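Local coordinates for transcriptional regulatory protein RcsB (Escherichia coli, PDB 5I4C) that acts as the response regulator of the Rcs phosphorelay, binding regulatory DNA to control genes for capsule synthesis, biofilm formation and cell division, at residues N2-I7 and K118-L123; A40-L45 and D62-G67; I54-M59 and V107-A112. One frame throughout, in Å; residues are numbered along the deposited sequence.

Contact 1. Residues N2-I7 and K118-L123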
loop_
_atom_site.group_PDB
_atom_site.type_symbol
_atom_site.label_atom_id
_atom_site.label_comp_id
_atom_site.label_asym_id
_atom_site.label_seq_id
_atom_site.Cartn_x
_atom_site.Cartn_y
_atom_site.Cartn_z
ATOM N N ASN A 2 -3.122 -3.856 -28.797
ATOM C CA ASN A 2 -3.805 -2.904 -27.878
ATOM C C ASN A 2 -3.963 -3.477 -26.436
ATOM O O ASN A 2 -3.566 -2.840 -25.467
ATOM C CB ASN A 2 -5.166 -2.566 -28.460
ATOM C CG ASN A 2 -5.812 -1.370 -27.809
ATOM O OD1 ASN A 2 -5.250 -0.712 -26.935
ATOM N ND2 ASN A 2 -7.007 -1.063 -28.259
ATOM N N ASN A 3 -4.555 -4.662 -26.305
ATOM C CA ASN A 3 -4.696 -5.315 -25.012
ATOM C C ASN A 3 -3.357 -5.726 -24.383
ATOM O O ASN A 3 -2.512 -6.336 -25.029
ATOM C CB ASN A 3 -5.585 -6.536 -25.122
ATOM C CG ASN A 3 -6.390 -6.722 -23.892
ATOM O OD1 ASN A 3 -7.537 -6.256 -23.817
ATOM N ND2 ASN A 3 -5.783 -7.296 -22.880
ATOM N N MET A 4 -3.176 -5.403 -23.113
ATOM C CA MET A 4 -1.971 -5.773 -22.416
ATOM C C MET A 4 -2.291 -6.583 -21.150
ATOM O O MET A 4 -3.006 -6.118 -20.263
ATOM C CB MET A 4 -1.200 -4.516 -22.106
ATOM C CG MET A 4 0.165 -4.743 -21.489
ATOM S SD MET A 4 0.931 -3.123 -21.184
ATOM C CE MET A 4 1.482 -2.624 -22.811
ATOM N N ASN A 5 -1.721 -7.794 -21.057
ATOM C CA ASN A 5 -1.911 -8.646 -19.898
ATOM C C ASN A 5 -0.726 -8.454 -19.020
ATOM O O ASN A 5 0.442 -8.557 -19.509
ATOM C CB ASN A 5 -2.006 -10.091 -20.280
ATOM C CG ASN A 5 -3.274 -10.403 -21.015
ATOM O OD1 ASN A 5 -4.291 -9.708 -20.866
ATOM N ND2 ASN A 5 -3.221 -11.435 -21.836
ATOM N N VAL A 6 -0.999 -8.161 -17.755
ATOM C CA VAL A 6 0.062 -7.857 -16.770
ATOM C C VAL A 6 -0.056 -8.752 -15.560
ATOM O O VAL A 6 -1.140 -9.183 -15.182
ATOM C CB VAL A 6 0.118 -6.325 -16.405
ATOM C CG1 VAL A 6 0.005 -5.404 -17.650
ATOM C CG2 VAL A 6 -0.960 -5.922 -15.423
ATOM N N ILE A 7 1.093 -9.071 -14.952
ATOM C CA ILE A 7 1.157 -9.766 -13.660
ATOM C C ILE A 7 1.703 -8.749 -12.687
ATOM O O ILE A 7 2.593 -7.964 -13.063
ATOM C CB ILE A 7 2.125 -10.969 -13.747
ATOM C CG1 ILE A 7 1.570 -12.018 -14.687
ATOM C CG2 ILE A 7 2.415 -11.538 -12.396
ATOM C CD1 ILE A 7 2.480 -13.199 -14.817
ATOM N N LYS A 118 0.930 5.415 -16.921
ATOM C CA LYS A 118 1.776 6.164 -17.805
ATOM C C LYS A 118 2.923 5.254 -18.247
ATOM O O LYS A 118 3.311 5.288 -19.426
ATOM C CB LYS A 118 2.357 7.422 -17.127
ATOM C CG LYS A 118 1.379 8.438 -16.525
ATOM C CD LYS A 118 2.229 9.436 -15.746
ATOM C CE LYS A 118 1.464 10.603 -15.163
ATOM N NZ LYS A 118 2.288 11.846 -15.273
ATOM N N ALA A 119 3.475 4.451 -17.326
ATOM C CA ALA A 119 4.553 3.534 -17.711
ATOM C C ALA A 119 4.083 2.482 -18.745
ATOM O O ALA A 119 4.785 2.153 -19.729
ATOM C CB ALA A 119 5.124 2.873 -16.456
ATOM N N LEU A 120 2.883 1.967 -18.519
ATOM C CA LEU A 120 2.312 0.989 -19.424
ATOM C C LEU A 120 1.991 1.593 -20.820
ATOM O O LEU A 120 2.178 0.916 -21.816
ATOM C CB LEU A 120 1.052 0.360 -18.828
ATOM C CG LEU A 120 1.304 -0.512 -17.593
ATOM C CD1 LEU A 120 -0.039 -1.063 -17.143
ATOM C CD2 LEU A 120 2.240 -1.646 -17.901
ATOM N N ALA A 121 1.482 2.820 -20.876
ATOM C CA ALA A 121 1.335 3.545 -22.196
ATOM C C ALA A 121 2.657 3.696 -22.920
ATOM O O ALA A 121 2.736 3.508 -24.128
ATOM C CB ALA A 121 0.725 4.912 -21.988
ATOM N N ALA A 122 3.712 4.035 -22.172
ATOM C CA ALA A 122 5.055 4.144 -22.754
ATOM C C ALA A 122 5.488 2.820 -23.338
ATOM O O ALA A 122 5.997 2.748 -24.507
ATOM C CB ALA A 122 6.071 4.604 -21.717
ATOM N N LEU A 123 5.366 1.775 -22.521
ATOM C CA LEU A 123 5.671 0.415 -22.991
ATOM C C LEU A 123 4.944 0.037 -24.268
ATOM O O LEU A 123 5.526 -0.605 -25.191
ATOM C CB LEU A 123 5.341 -0.639 -21.948
ATOM C CG LEU A 123 6.566 -1.021 -21.128
ATOM C CD1 LEU A 123 7.245 0.164 -20.435
ATOM C CD2 LEU A 123 6.234 -2.143 -20.137
#
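Met4 and Leu120 carry most of this contact, in which the beginning of the first strand is covered by the last helix of the receiver domain. The methionine leaves the strand with CG anti to the backbone N (chi1 -174°) and stays extended through chi2, so that its sulfur is delivered well above the sheet. There SD lies 3.8 Å from Leu120 CD2, the two side chains running obliquely past each other. A turn at the last torsion, chi3 -77°, then takes the methyl group off the line of the chain and along the helix. Met4 CE thus comes to 3.7 Å from Leu120 O, a van der Waals approach of a methyl group to a backbone carbonyl oxygen, and to 4.4 Å from Leu123 CB, one turn further on. A single flexible side chain in this way spans two successive helix positions.

Leu120 divides its two methyls between two residues of the strand. While CD2 meets the sulfur, CD1 is directed at Val6, whose CG1 is 4.4 Å away, a looser touch. Met4 and Val6, two apart in the strand, both face the helix, as the alternation of a beta-strand requires, and the intervening Asn5 is turned to the other face. The side chains that meet are all apolar, held by van der Waals contact.

Strand 4-9 and helix 112-124 are not isolated partners: Leu120 also packs on Val29 of strand 29-35 and Ile84 of strand 82-87, while Leu123 reaches Val52 of strand 52-56, so this helix lies over one face of the parallel sheet.

Contact 2. Residues A40-L45 and D62-G67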
loop_
_atom_site.group_PDB
_atom_site.type_symbol
_atom_site.label_atom_id
_atom_site.label_comp_id
_atom_site.label_asym_id
_atom_site.label_seq_id
_atom_site.Cartn_x
_atom_site.Cartn_y
_atom_site.Cartn_z
ATOM N N ALA A 40 6.127 -18.781 -6.443
ATOM C CA ALA A 40 4.797 -18.803 -6.991
ATOM C C ALA A 40 4.754 -18.078 -8.330
ATOM O O ALA A 40 4.204 -18.582 -9.290
ATOM C CB ALA A 40 3.803 -18.173 -5.980
ATOM N N LEU A 41 5.359 -16.912 -8.411
ATOM C CA LEU A 41 5.487 -16.218 -9.668
ATOM C C LEU A 41 6.080 -17.045 -10.828
ATOM O O LEU A 41 5.476 -17.165 -11.923
ATOM C CB LEU A 41 6.420 -15.011 -9.470
ATOM C CG LEU A 41 6.750 -14.193 -10.732
ATOM C CD1 LEU A 41 5.514 -13.671 -11.424
ATOM C CD2 LEU A 41 7.572 -12.977 -10.369
ATOM N N ILE A 42 7.263 -17.561 -10.589
ATOM C CA ILE A 42 8.023 -18.273 -11.592
ATOM C C ILE A 42 7.323 -19.568 -11.948
ATOM O O ILE A 42 7.270 -19.927 -13.108
ATOM C CB ILE A 42 9.471 -18.558 -11.121
ATOM C CG1 ILE A 42 10.314 -17.273 -10.983
ATOM C CG2 ILE A 42 10.179 -19.623 -12.004
ATOM C CD1 ILE A 42 10.224 -16.367 -12.166
ATOM N N ASN A 43 6.749 -20.238 -10.951
ATOM C CA ASN A 43 5.995 -21.464 -11.198
ATOM C C ASN A 43 4.805 -21.300 -12.069
ATOM O O ASN A 43 4.522 -22.179 -12.854
ATOM C CB ASN A 43 5.512 -22.129 -9.917
ATOM C CG ASN A 43 6.562 -22.906 -9.243
ATOM O OD1 ASN A 43 7.580 -23.222 -9.817
ATOM N ND2 ASN A 43 6.349 -23.179 -7.980
ATOM N N ASN A 44 4.126 -20.171 -11.961
ATOM C CA ASN A 44 2.893 -19.970 -12.710
ATOM C C ASN A 44 3.044 -19.092 -13.935
ATOM O O ASN A 44 2.209 -19.142 -14.791
ATOM C CB ASN A 44 1.889 -19.398 -11.788
ATOM C CG ASN A 44 1.464 -20.399 -10.800
ATOM O OD1 ASN A 44 0.781 -21.368 -11.145
ATOM N ND2 ASN A 44 1.984 -20.296 -9.585
ATOM N N LEU A 45 4.134 -18.372 -14.059
ATOM C CA LEU A 45 4.421 -17.576 -15.253
ATOM C C LEU A 45 4.132 -18.263 -16.605
ATOM O O LEU A 45 3.449 -17.691 -17.416
ATOM C CB LEU A 45 5.851 -16.994 -15.250
ATOM C CG LEU A 45 5.908 -15.477 -14.998
ATOM C CD1 LEU A 45 7.310 -14.992 -14.683
ATOM C CD2 LEU A 45 5.392 -14.734 -16.181
ATOM N N ASP A 62 13.012 -18.295 -1.962
ATOM C CA ASP A 62 14.225 -19.079 -1.672
ATOM C C ASP A 62 14.799 -19.671 -2.955
ATOM O O ASP A 62 15.956 -19.512 -3.231
ATOM C CB ASP A 62 13.893 -20.223 -0.676
ATOM C CG ASP A 62 13.433 -19.730 0.687
ATOM O OD1 ASP A 62 13.691 -18.570 0.977
ATOM O OD2 ASP A 62 12.840 -20.517 1.505
ATOM N N LYS A 63 13.954 -20.261 -3.785
ATOM C CA LYS A 63 14.377 -20.944 -4.991
ATOM C C LYS A 63 15.015 -20.070 -6.044
ATOM O O LYS A 63 16.046 -20.408 -6.576
ATOM C CB LYS A 63 13.212 -21.637 -5.672
ATOM C CG LYS A 63 12.655 -22.869 -4.994
ATOM C CD LYS A 63 12.038 -23.829 -6.016
ATOM C CE LYS A 63 13.121 -24.381 -6.923
ATOM N NZ LYS A 63 12.582 -25.504 -7.726
ATOM N N TYR A 64 14.367 -18.988 -6.400
ATOM C CA TYR A 64 14.812 -18.164 -7.500
ATOM C C TYR A 64 15.336 -16.774 -7.098
ATOM O O TYR A 64 15.937 -16.084 -7.913
ATOM C CB TYR A 64 13.685 -18.032 -8.522
ATOM C CG TYR A 64 13.065 -19.368 -8.933
ATOM C CD1 TYR A 64 13.763 -20.277 -9.731
ATOM C CD2 TYR A 64 11.783 -19.712 -8.529
ATOM C CE1 TYR A 64 13.213 -21.505 -10.097
ATOM C CE2 TYR A 64 11.210 -20.924 -8.894
ATOM C CZ TYR A 64 11.948 -21.822 -9.677
ATOM O OH TYR A 64 11.365 -22.984 -10.024
ATOM N N GLY A 65 15.080 -16.360 -5.851
ATOM C CA GLY A 65 15.618 -15.147 -5.322
ATOM C C GLY A 65 14.784 -13.897 -5.454
ATOM O O GLY A 65 13.597 -13.959 -5.809
ATOM N N ASP A 66 15.441 -12.762 -5.242
ATOM C CA ASP A 66 14.847 -11.426 -5.394
ATOM C C ASP A 66 15.933 -10.569 -6.020
ATOM O O ASP A 66 16.978 -11.124 -6.407
ATOM C CB ASP A 66 14.279 -10.927 -4.039
ATOM C CG ASP A 66 15.347 -10.641 -2.976
ATOM O OD1 ASP A 66 16.539 -10.699 -3.262
ATOM O OD2 ASP A 66 14.973 -10.335 -1.806
ATOM N N GLY A 67 15.661 -9.271 -6.182
ATOM C CA GLY A 67 16.539 -8.329 -6.761
ATOM C C GLY A 67 17.096 -8.705 -8.128
ATOM O O GLY A 67 16.390 -9.165 -8.997
#
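Ile42 sets its CG2 methyl over one face of the Tyr64 ring, and this one pairing provides the tightly packed part of the contact. The methyl stands 3.7 Å from the centroid of the Tyr64 ring, only 18° off the ring normal, which makes a clear CH-pi interaction. The closest approach is between Ile42 CG2 and Tyr64 CE2, at 3.5 Å. The rest of the isoleucine follows the ring back toward its root: Ile42 CB is 3.7 Å from Tyr64 CD2, and CG1 keeps to the same side, just outside the rim by CD2 and CG. Placing CG1 beside the backbone N and CG2 anti to it (chi1 -68°) lets CG2 reach over the face while CG1 runs along the rim. The opposite face of the ring is overlaid by CB of the preceding Lys63, near the rim, so the phenol is sandwiched between aliphatic groups.

In the receiver fold, an alternating alpha/beta sandwich, helix 38-44 lies beside helix 67-77, and the loop 62-67 leads from strand 52-56 into the latter. Tyr64 reaches back from that loop to the flank of the earlier helix, and its ring also meets Tyr73 of helix 67-77, a helix on which Ile42 packs as well.

Toward the hydroxyl end the fit slackens. Asn43, exposed to solvent, sends its CB across the direction of the loop and touches the tyrosine with its amide end alone. The amide sits at the ring edge, with the amide and ring planes nearly perpendicular at 88°. Asn43 OD1 remains 3.8 Å from Tyr64 OH, too far for a hydrogen bond.

Contact 3. Residues I54-M59 and V107-A112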
loop_
_atom_site.group_PDB
_atom_site.type_symbol
_atom_site.label_atom_id
_atom_site.label_comp_id
_atom_site.label_asym_id
_atom_site.label_seq_id
_atom_site.Cartn_x
_atom_site.Cartn_y
_atom_site.Cartn_z
ATOM N N ILE A 54 5.071 -6.577 -13.513
ATOM C CA ILE A 54 5.239 -5.431 -12.631
ATOM C C ILE A 54 5.619 -5.960 -11.244
ATOM O O ILE A 54 4.791 -6.561 -10.563
ATOM C CB ILE A 54 3.971 -4.587 -12.580
ATOM C CG1 ILE A 54 3.561 -4.195 -13.991
ATOM C CG2 ILE A 54 4.174 -3.359 -11.708
ATOM C CD1 ILE A 54 2.159 -3.644 -14.094
ATOM N N THR A 55 6.842 -5.726 -10.842
ATOM C CA THR A 55 7.357 -6.446 -9.724
ATOM C C THR A 55 8.222 -5.608 -8.755
ATOM O O THR A 55 9.037 -4.769 -9.154
ATOM C CB THR A 55 8.160 -7.717 -10.161
ATOM O OG1 THR A 55 8.464 -8.527 -9.002
ATOM C CG2 THR A 55 9.548 -7.341 -10.821
ATOM N N ASP A 56 8.005 -5.842 -7.473
ATOM C CA ASP A 56 8.918 -5.417 -6.415
ATOM C C ASP A 56 10.223 -6.271 -6.476
ATOM O O ASP A 56 10.201 -7.393 -6.980
ATOM C CB ASP A 56 8.259 -5.650 -5.070
ATOM C CG ASP A 56 8.998 -4.973 -3.947
ATOM O OD1 ASP A 56 9.102 -3.734 -3.922
ATOM O OD2 ASP A 56 9.480 -5.685 -3.096
ATOM N N LEU A 57 11.334 -5.731 -6.020
ATOM C CA LEU A 57 12.586 -6.484 -5.977
ATOM C C LEU A 57 12.931 -7.125 -4.626
ATOM O O LEU A 57 13.987 -7.734 -4.525
ATOM C CB LEU A 57 13.701 -5.571 -6.385
ATOM C CG LEU A 57 13.696 -5.076 -7.849
ATOM C CD1 LEU A 57 14.900 -4.187 -8.054
ATOM C CD2 LEU A 57 13.716 -6.237 -8.831
ATOM N N SER A 58 12.049 -7.021 -3.627
ATOM C CA SER A 58 12.313 -7.519 -2.289
ATOM C C SER A 58 11.363 -8.581 -1.709
ATOM O O SER A 58 11.242 -8.694 -0.482
ATOM C CB SER A 58 12.303 -6.311 -1.316
ATOM O OG SER A 58 13.593 -5.725 -1.401
ATOM N N MET A 59 10.772 -9.401 -2.526
ATOM C CA MET A 59 9.792 -10.381 -2.059
ATOM C C MET A 59 10.448 -11.624 -1.607
ATOM O O MET A 59 11.528 -11.946 -2.089
ATOM C CB MET A 59 8.941 -10.804 -3.217
ATOM C CG MET A 59 8.055 -9.717 -3.783
ATOM S SD MET A 59 7.026 -10.445 -5.073
ATOM C CE MET A 59 8.320 -11.109 -6.162
ATOM N N VAL A 107 9.219 2.320 -11.648
ATOM C CA VAL A 107 8.167 3.197 -11.076
ATOM C C VAL A 107 8.341 3.239 -9.590
ATOM O O VAL A 107 8.496 2.183 -8.986
ATOM C CB VAL A 107 6.788 2.581 -11.392
ATOM C CG1 VAL A 107 5.635 3.233 -10.588
ATOM C CG2 VAL A 107 6.552 2.726 -12.892
ATOM N N LEU A 108 8.229 4.411 -8.993
ATOM C CA LEU A 108 8.248 4.488 -7.547
ATOM C C LEU A 108 6.983 3.853 -7.033
ATOM O O LEU A 108 5.886 4.251 -7.405
ATOM C CB LEU A 108 8.362 5.898 -7.034
ATOM C CG LEU A 108 9.568 6.651 -7.508
ATOM C CD1 LEU A 108 9.541 8.104 -6.994
ATOM C CD2 LEU A 108 10.776 5.900 -7.005
ATOM N N LYS A 109 7.155 2.844 -6.187
ATOM C CA LYS A 109 6.037 2.041 -5.729
ATOM C C LYS A 109 4.936 2.916 -5.149
ATOM O O LYS A 109 3.741 2.717 -5.395
ATOM C CB LYS A 109 6.543 1.056 -4.659
ATOM C CG LYS A 109 5.495 0.050 -4.250
ATOM C CD LYS A 109 5.821 -0.715 -2.972
ATOM C CE LYS A 109 6.899 -1.669 -3.249
ATOM N NZ LYS A 109 6.911 -2.748 -2.259
ATOM N N GLN A 110 5.294 3.869 -4.326
ATOM C CA GLN A 110 4.224 4.653 -3.675
ATOM C C GLN A 110 3.382 5.494 -4.648
ATOM O O GLN A 110 2.317 5.918 -4.303
ATOM C CB GLN A 110 4.775 5.496 -2.555
ATOM C CG GLN A 110 5.413 4.651 -1.444
ATOM C CD GLN A 110 4.404 3.726 -0.770
ATOM O OE1 GLN A 110 3.285 4.144 -0.481
ATOM N NE2 GLN A 110 4.816 2.433 -0.521
ATOM N N GLY A 111 3.902 5.754 -5.831
ATOM C CA GLY A 111 3.189 6.488 -6.867
ATOM C C GLY A 111 2.630 5.565 -7.938
ATOM O O GLY A 111 2.115 6.033 -8.911
ATOM N N ALA A 112 2.678 4.250 -7.734
ATOM C CA ALA A 112 2.213 3.335 -8.773
ATOM C C ALA A 112 0.799 3.540 -9.333
ATOM O O ALA A 112 0.608 3.428 -10.540
ATOM C CB ALA A 112 2.431 1.885 -8.316
#
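The ammonium group of Lys109 grips one oxygen of the Asp56 carboxylate, and this salt bridge is the whole of the direct contact between the two segments. Lys109 NZ donates to Asp56 OD1 over 2.9 Å, arriving from above the carboxylate plane, 73° out of it. The methylene next to the nitrogen closes in on the same oxygen, Lys109 CE to Asp56 OD1 being 3.1 Å. Lys109 NZ has its strongest polar partner in Asp10, a further salt bridge, and OD1 of Asp10 lies close to Asp56 OD1; the shared cation probably offsets the repulsion between these acids. Asp56 OD2 is left to a different partner: the backbone N of Ser58 donates to it at 2.9 Å, also well out of the carboxylate plane, and closes an Asx turn. Each oxygen thus has a bond of its own, which would restrain rotation of the carboxylate.

The lysine crosses the gap between the strand ends as a long arm, extended through chi1 and chi2 and bent at chi3 (-72°). Its base is set by the short 3-10 segment 109-111, where Gly111 N bonds to Leu108 O before Gly111, at the N-cap position, leads into helix 112-124. On the other side, the backbone bonds of Thr55 to strand 82-87 and of Asp56 to Ala9 fix the strand that presents the aspartate.

Acidic residues at the carboxyl ends of central strands, with a lysine from the end of the last strand, form the phosphorylation site of CheY-like receiver domains. Asp56 is the predicted phosphoacceptor, here unmodified.

Overall arrangement
The three contacts sample one receiver domain at different depths. Contacts 1 and 3 are buried and draw on the same central sheet, in which strands 4-9 and 52-56 are neighbours joined by a hydrogen bond from Ile54 N to Ile7 O; strand 105-108 also leads into the helix used in contact 1. Their chemistry nevertheless diverges: apolar side chains between sheet and helix in contact 1, charged groups at the strand ends in contact 3. Contact 2 is only partly buried and lies across the chain's centre from contact 1, combining aromatic packing with polar groups near solvent. Its loop meets contact 3 through the backbone hydrogen bond of Gly67 N to Leu57 O.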